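Local structure of 1,4-dihydroxy-2-naphthoyl-CoA hydrolase (Prochlorococcus marinus, 2HX5) at residues A[12-17]-A[84-89]; A[101-106]-A[115-120]. The protein probably hydrolyses 1,4-dihydroxy-2-naphthoyl-CoA to 1,4-dihydroxy-2-naphthoate and CoA, a step in phylloquinone (vitamin K1) biosynthesis. All blocks are in the same frame, centred on the assembly; numbering follows the deposited sequence.

Contact 1: A[12-17]-A[84-89]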
loop_
_atom_site.group_PDB
_atom_site.type_symbol
_atom_site.label_atom_id
_atom_site.label_comp_id
_atom_site.label_asym_id
_atom_site.label_seq_id
_atom_site.Cartn_x
_atom_site.Cartn_y
_atom_site.Cartn_z
ATOM N N ARG A 12 4.520 17.322 -3.585
ATOM C CA ARG A 12 3.342 16.471 -3.461
ATOM C C ARG A 12 2.510 16.831 -2.246
ATOM O O ARG A 12 2.948 17.452 -1.279
ATOM C CB ARG A 12 3.696 14.992 -3.433
ATOM C CG ARG A 12 4.287 14.497 -2.127
ATOM C CD ARG A 12 4.602 12.988 -2.203
ATOM N NE ARG A 12 3.442 12.128 -2.390
ATOM C CZ ARG A 12 3.311 11.134 -3.313
ATOM N NH1 ARG A 12 4.205 10.835 -4.242
ATOM N NH2 ARG A 12 2.226 10.405 -3.261
ATOM N N VAL A 13 1.270 16.387 -2.324
ATOM C CA VAL A 13 0.293 16.634 -1.282
ATOM C C VAL A 13 -0.027 15.284 -0.620
ATOM O O VAL A 13 -0.282 14.258 -1.296
ATOM C CB VAL A 13 -1.028 17.270 -1.818
ATOM C CG1 VAL A 13 -1.970 17.596 -0.678
ATOM C CG2 VAL A 13 -0.674 18.508 -2.706
ATOM N N VAL A 14 0.034 15.295 0.710
ATOM C CA VAL A 14 -0.256 14.139 1.545
ATOM C C VAL A 14 -1.780 13.825 1.432
ATOM O O VAL A 14 -2.603 14.707 1.582
ATOM C CB VAL A 14 0.133 14.380 3.032
ATOM C CG1 VAL A 14 -0.153 13.150 3.864
ATOM C CG2 VAL A 14 1.625 14.829 3.142
ATOM N N ARG A 15 -2.142 12.569 1.141
ATOM C CA ARG A 15 -3.534 12.202 0.961
ATOM C C ARG A 15 -4.026 11.353 2.145
ATOM O O ARG A 15 -3.209 10.844 2.952
ATOM C CB ARG A 15 -3.693 11.462 -0.357
ATOM C CG ARG A 15 -3.333 12.325 -1.577
ATOM C CD ARG A 15 -4.177 13.547 -1.713
ATOM N NE ARG A 15 -3.862 14.367 -2.922
ATOM C CZ ARG A 15 -4.212 15.640 -3.056
ATOM N NH1 ARG A 15 -4.934 16.297 -2.166
ATOM N NH2 ARG A 15 -3.881 16.277 -4.153
ATOM N N PHE A 16 -5.338 11.275 2.262
ATOM C CA PHE A 16 -5.990 10.731 3.447
ATOM C C PHE A 16 -5.529 9.275 3.702
ATOM O O PHE A 16 -5.243 8.875 4.844
ATOM C CB PHE A 16 -7.487 10.797 3.284
ATOM C CG PHE A 16 -8.227 10.382 4.459
ATOM C CD1 PHE A 16 -8.080 11.081 5.652
ATOM C CD2 PHE A 16 -9.105 9.360 4.400
ATOM C CE1 PHE A 16 -8.793 10.693 6.755
ATOM C CE2 PHE A 16 -9.858 9.001 5.531
ATOM C CZ PHE A 16 -9.680 9.660 6.655
ATOM N N GLY A 17 -5.459 8.446 2.659
ATOM C CA GLY A 17 -5.035 7.047 2.765
ATOM C C GLY A 17 -3.593 6.851 3.165
ATOM O O GLY A 17 -3.202 5.706 3.483
ATOM N N ASP A 84 -1.100 18.216 3.803
ATOM C CA ASP A 84 0.188 18.937 3.782
ATOM C C ASP A 84 0.751 18.970 2.370
ATOM O O ASP A 84 0.733 17.956 1.676
ATOM C CB ASP A 84 1.225 18.332 4.703
ATOM C CG ASP A 84 1.040 18.677 6.184
ATOM O OD1 ASP A 84 0.257 19.585 6.552
ATOM O OD2 ASP A 84 1.707 18.019 7.007
ATOM N N ALA A 85 1.218 20.162 1.944
ATOM C CA ALA A 85 1.945 20.335 0.719
ATOM C C ALA A 85 3.408 20.148 1.092
ATOM O O ALA A 85 3.952 20.929 1.899
ATOM C CB ALA A 85 1.719 21.763 0.166
ATOM N N LEU A 86 4.049 19.141 0.525
ATOM C CA LEU A 86 5.440 18.881 0.816
ATOM C C LEU A 86 6.333 19.263 -0.362
ATOM O O LEU A 86 6.071 18.871 -1.526
ATOM C CB LEU A 86 5.673 17.393 1.124
ATOM C CG LEU A 86 4.861 16.810 2.269
ATOM C CD1 LEU A 86 5.229 15.310 2.362
ATOM C CD2 LEU A 86 5.073 17.528 3.581
ATOM N N ALA A 87 7.394 19.994 -0.063
ATOM C CA ALA A 87 8.415 20.380 -1.028
ATOM C C ALA A 87 9.496 19.311 -0.903
ATOM O O ALA A 87 9.970 19.069 0.216
ATOM C CB ALA A 87 8.912 21.774 -0.675
HETATM N N MSE A 88 9.807 18.611 -1.971
HETATM C CA MSE A 88 10.774 17.527 -1.971
HETATM C C MSE A 88 12.016 17.947 -2.728
HETATM O O MSE A 88 11.931 18.418 -3.838
HETATM C CB MSE A 88 10.189 16.312 -2.637
HETATM C CG MSE A 88 8.957 15.748 -1.862
HETATM SE SE MSE A 88 8.242 14.153 -2.651
HETATM C CE MSE A 88 7.420 14.971 -4.260
ATOM N N GLU A 89 13.173 17.844 -2.101
ATOM C CA GLU A 89 14.411 18.141 -2.784
ATOM C C GLU A 89 15.247 16.886 -2.874
ATOM O O GLU A 89 15.504 16.218 -1.864
ATOM C CB GLU A 89 15.197 19.196 -2.035
ATOM C CG GLU A 89 16.550 19.440 -2.701
ATOM C CD GLU A 89 17.172 20.810 -2.408
ATOM O OE1 GLU A 89 16.618 21.573 -1.556
ATOM O OE2 GLU A 89 18.216 21.087 -3.069
#
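N of L86 reaches O of R12 at 2.7 Å with an N-H...O angle of 172°. N of R12 returns a bond to O of L86 at 3.0 Å. R12 and L86 thus form an antiparallel hydrogen-bonded pair, and V13 and A85 the non-hydrogen-bonded pair next to it. Beyond these, O of D84 takes the backbone N of V14 at 2.9 Å in a nearly straight bond. The same O of D84 also lies 3.3 Å from CA of V13, a CA-H...O contact. This joins strand 9-13, one of the two outermost strands of the antiparallel sheet within this chain, to strand 85-96. The sheet belongs to the hotdog fold of thioesterases, in which it wraps around the long helix 29-45. The side chains of R12, L86 and M88 point to the helix side. M88 is a selenomethionine bent at its last torsion (chi3 -72°), which turns CE back to R12, 3.8 Å from CB of R12. Its SE lies 3.8 Å from CD of R12, so the aliphatic part of the arginine carries this packing. The guanidinium end of R12 goes to the helix, with a salt bridge to E36 and a cation-pi contact with W33. Beside it, CG2 of V14 meets CD1 of L86 at 3.7 Å, and both side chains touch W33. On the V13 side of the strand, the guanidinium of R15 lays one face over CB of V13. D84 is buried, and its carboxylate forms a salt bridge with R57 of the second subunit.

Contact 2: A[101-106]-A[115-120]; sequences QVHFEF and HALIRH
Q101 places CG between its backbone N and carbonyl carbon (chi1 62°) and then runs extended, while R119 bends at chi3 (-54°). The two side chains lie side by side, and both R119 nitrogens on one edge of the guanidinium reach the same oxygen. NE of R119 bonds to OE1 of Q101 at 2.9 Å, and NH2 of R119 reaches this OE1 at a longer 3.3 Å. OE1 sits in the guanidinium plane. CD1 of L117 packs 3.9 Å from NE2 of Q101. With an alanine in place of Q101, the NE edge of R119 would probably lose this acceptor, and CD1 of L117 the amide packed against it. On the face of Q101 and L117, the rings of H103 and H115 are near parallel but slid apart, with centroids 5.6 Å from each other. On the face of V102 and A116, CE1 of F104 meets CG1 of I118 at 3.8 Å. Backbone bonds pair V102 with I118 and F104 with A116, two in each pair. The segments are the two arms of a beta hairpin in the interior of the sheet. Helix 29-45 packs on F104 and A116 through C34. Strand 85-96 flanks 101-106, and strand 65-76 flanks 115-120.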
loop_
_atom_site.group_PDB
_atom_site.type_symbol
_atom_site.label_atom_id
_atom_site.label_comp_id
_atom_site.label_asym_id
_atom_site.label_seq_id
_atom_site.Cartn_x
_atom_site.Cartn_y
_atom_site.Cartn_z
ATOM N N GLN A 101 23.234 6.681 -4.979
ATOM C CA GLN A 101 22.181 6.889 -3.969
ATOM C C GLN A 101 21.527 8.242 -4.212
ATOM O O GLN A 101 22.042 9.076 -4.948
ATOM C CB GLN A 101 22.751 6.707 -2.579
ATOM C CG GLN A 101 23.796 7.628 -2.196
ATOM C CD GLN A 101 24.466 7.251 -0.871
ATOM O OE1 GLN A 101 24.439 6.079 -0.389
ATOM N NE2 GLN A 101 25.018 8.243 -0.259
ATOM N N VAL A 102 20.317 8.372 -3.665
ATOM C CA VAL A 102 19.535 9.581 -3.706
ATOM C C VAL A 102 19.124 9.920 -2.296
ATOM O O VAL A 102 18.580 9.071 -1.615
ATOM C CB VAL A 102 18.293 9.476 -4.627
ATOM C CG1 VAL A 102 17.653 10.816 -4.752
ATOM C CG2 VAL A 102 18.685 8.865 -6.013
ATOM N N HIS A 103 19.357 11.172 -1.927
ATOM C CA HIS A 103 18.902 11.742 -0.675
ATOM C C HIS A 103 17.642 12.562 -0.970
ATOM O O HIS A 103 17.588 13.310 -1.975
ATOM C CB HIS A 103 19.994 12.607 -0.038
ATOM C CG HIS A 103 19.638 13.178 1.287
ATOM N ND1 HIS A 103 19.048 14.415 1.387
ATOM C CD2 HIS A 103 19.858 12.740 2.561
ATOM C CE1 HIS A 103 18.907 14.721 2.668
ATOM N NE2 HIS A 103 19.389 13.715 3.400
ATOM N N PHE A 104 16.633 12.460 -0.100
ATOM C CA PHE A 104 15.367 13.105 -0.266
ATOM C C PHE A 104 15.119 13.924 0.973
ATOM O O PHE A 104 15.113 13.382 2.095
ATOM C CB PHE A 104 14.267 12.049 -0.376
ATOM C CG PHE A 104 14.455 11.054 -1.504
ATOM C CD1 PHE A 104 15.233 9.926 -1.368
ATOM C CD2 PHE A 104 13.836 11.288 -2.735
ATOM C CE1 PHE A 104 15.394 9.022 -2.401
ATOM C CE2 PHE A 104 13.989 10.384 -3.739
ATOM C CZ PHE A 104 14.766 9.243 -3.570
ATOM N N GLU A 105 14.850 15.216 0.819
ATOM C CA GLU A 105 14.495 16.069 1.958
ATOM C C GLU A 105 13.045 16.556 1.781
ATOM O O GLU A 105 12.710 17.062 0.694
ATOM C CB GLU A 105 15.452 17.252 1.984
ATOM C CG GLU A 105 15.221 18.211 3.024
ATOM C CD GLU A 105 16.181 19.410 2.904
ATOM O OE1 GLU A 105 17.394 19.190 2.833
ATOM O OE2 GLU A 105 15.694 20.546 2.830
ATOM N N PHE A 106 12.203 16.402 2.798
ATOM C CA PHE A 106 10.788 16.779 2.732
ATOM C C PHE A 106 10.567 17.960 3.618
ATOM O O PHE A 106 10.870 17.875 4.835
ATOM C CB PHE A 106 9.926 15.642 3.260
ATOM C CG PHE A 106 9.934 14.424 2.394
ATOM C CD1 PHE A 106 10.968 13.522 2.501
ATOM C CD2 PHE A 106 8.891 14.155 1.488
ATOM C CE1 PHE A 106 11.004 12.399 1.705
ATOM C CE2 PHE A 106 8.901 13.005 0.700
ATOM C CZ PHE A 106 9.974 12.129 0.796
ATOM N N HIS A 115 13.685 13.141 6.193
ATOM C CA HIS A 115 14.599 12.962 5.105
ATOM C C HIS A 115 14.915 11.478 4.972
ATOM O O HIS A 115 14.716 10.723 5.928
ATOM C CB HIS A 115 15.873 13.788 5.254
ATOM C CG HIS A 115 16.618 13.552 6.520
ATOM N ND1 HIS A 115 17.484 12.494 6.682
ATOM C CD2 HIS A 115 16.666 14.262 7.669
ATOM C CE1 HIS A 115 18.050 12.586 7.882
ATOM N NE2 HIS A 115 17.553 13.636 8.500
ATOM N N ALA A 116 15.352 11.057 3.794
ATOM C CA ALA A 116 15.562 9.654 3.511
ATOM C C ALA A 116 16.703 9.500 2.545
ATOM O O ALA A 116 17.099 10.428 1.840
ATOM C CB ALA A 116 14.324 9.030 2.907
ATOM N N LEU A 117 17.228 8.287 2.456
ATOM C CA LEU A 117 18.347 7.960 1.581
ATOM C C LEU A 117 18.055 6.588 1.001
ATOM O O LEU A 117 17.693 5.667 1.750
ATOM C CB LEU A 117 19.650 7.930 2.392
ATOM C CG LEU A 117 20.891 7.627 1.602
ATOM C CD1 LEU A 117 21.359 8.883 0.820
ATOM C CD2 LEU A 117 22.095 7.249 2.550
ATOM N N ILE A 118 18.194 6.401 -0.310
ATOM C CA ILE A 118 17.971 5.148 -1.007
ATOM C C ILE A 118 19.200 4.872 -1.841
ATOM O O ILE A 118 19.609 5.729 -2.623
ATOM C CB ILE A 118 16.729 5.194 -1.898
ATOM C CG1 ILE A 118 15.468 5.420 -1.076
ATOM C CG2 ILE A 118 16.571 3.846 -2.663
ATOM C CD1 ILE A 118 14.149 5.411 -1.887
ATOM N N ARG A 119 19.814 3.698 -1.675
ATOM C CA ARG A 119 20.990 3.266 -2.438
ATOM C C ARG A 119 20.684 2.116 -3.344
ATOM O O ARG A 119 20.100 1.135 -2.925
ATOM C CB ARG A 119 22.099 2.878 -1.451
ATOM C CG ARG A 119 23.430 2.572 -2.091
ATOM C CD ARG A 119 24.511 2.183 -1.033
ATOM N NE ARG A 119 24.612 3.207 -0.009
ATOM C CZ ARG A 119 24.620 2.994 1.325
ATOM N NH1 ARG A 119 24.671 1.767 1.873
ATOM N NH2 ARG A 119 24.584 4.024 2.149
ATOM N N HIS A 120 21.107 2.261 -4.617
ATOM C CA HIS A 120 20.878 1.296 -5.666
ATOM C C HIS A 120 22.156 0.695 -6.186
ATOM O O HIS A 120 23.177 1.398 -6.254
ATOM C CB HIS A 120 20.230 1.995 -6.877
ATOM C CG HIS A 120 18.890 2.636 -6.627
ATOM N ND1 HIS A 120 17.698 2.089 -7.080
ATOM C CD2 HIS A 120 18.575 3.815 -6.023
ATOM C CE1 HIS A 120 16.706 2.906 -6.703
ATOM N NE2 HIS A 120 17.215 3.969 -6.108
#

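In the fold
Contact 1 and contact 2 lie in one antiparallel sheet, with centres about 16 Å apart. Contact 1 is at the edge of the sheet within this chain and contact 2 in its interior. Strands 85-96 and 99-108 join them: O of E89 and N of E105 are 2.9 Å apart, a probable hydrogen bond. On the helix side, SE of M88 packs 3.6 Å from CE2 of F106, and CD1 of L86 lies 3.9 Å from CD2 of F106. Contact 1 lies nearer the predicted active site. The V14 side chain is about 10 Å from that of D20. The V13 side chain is about 5 Å from a bound 2-ethoxyethanol, probably from the crystallisation liquor. Contact 2 lies away from the predicted active site.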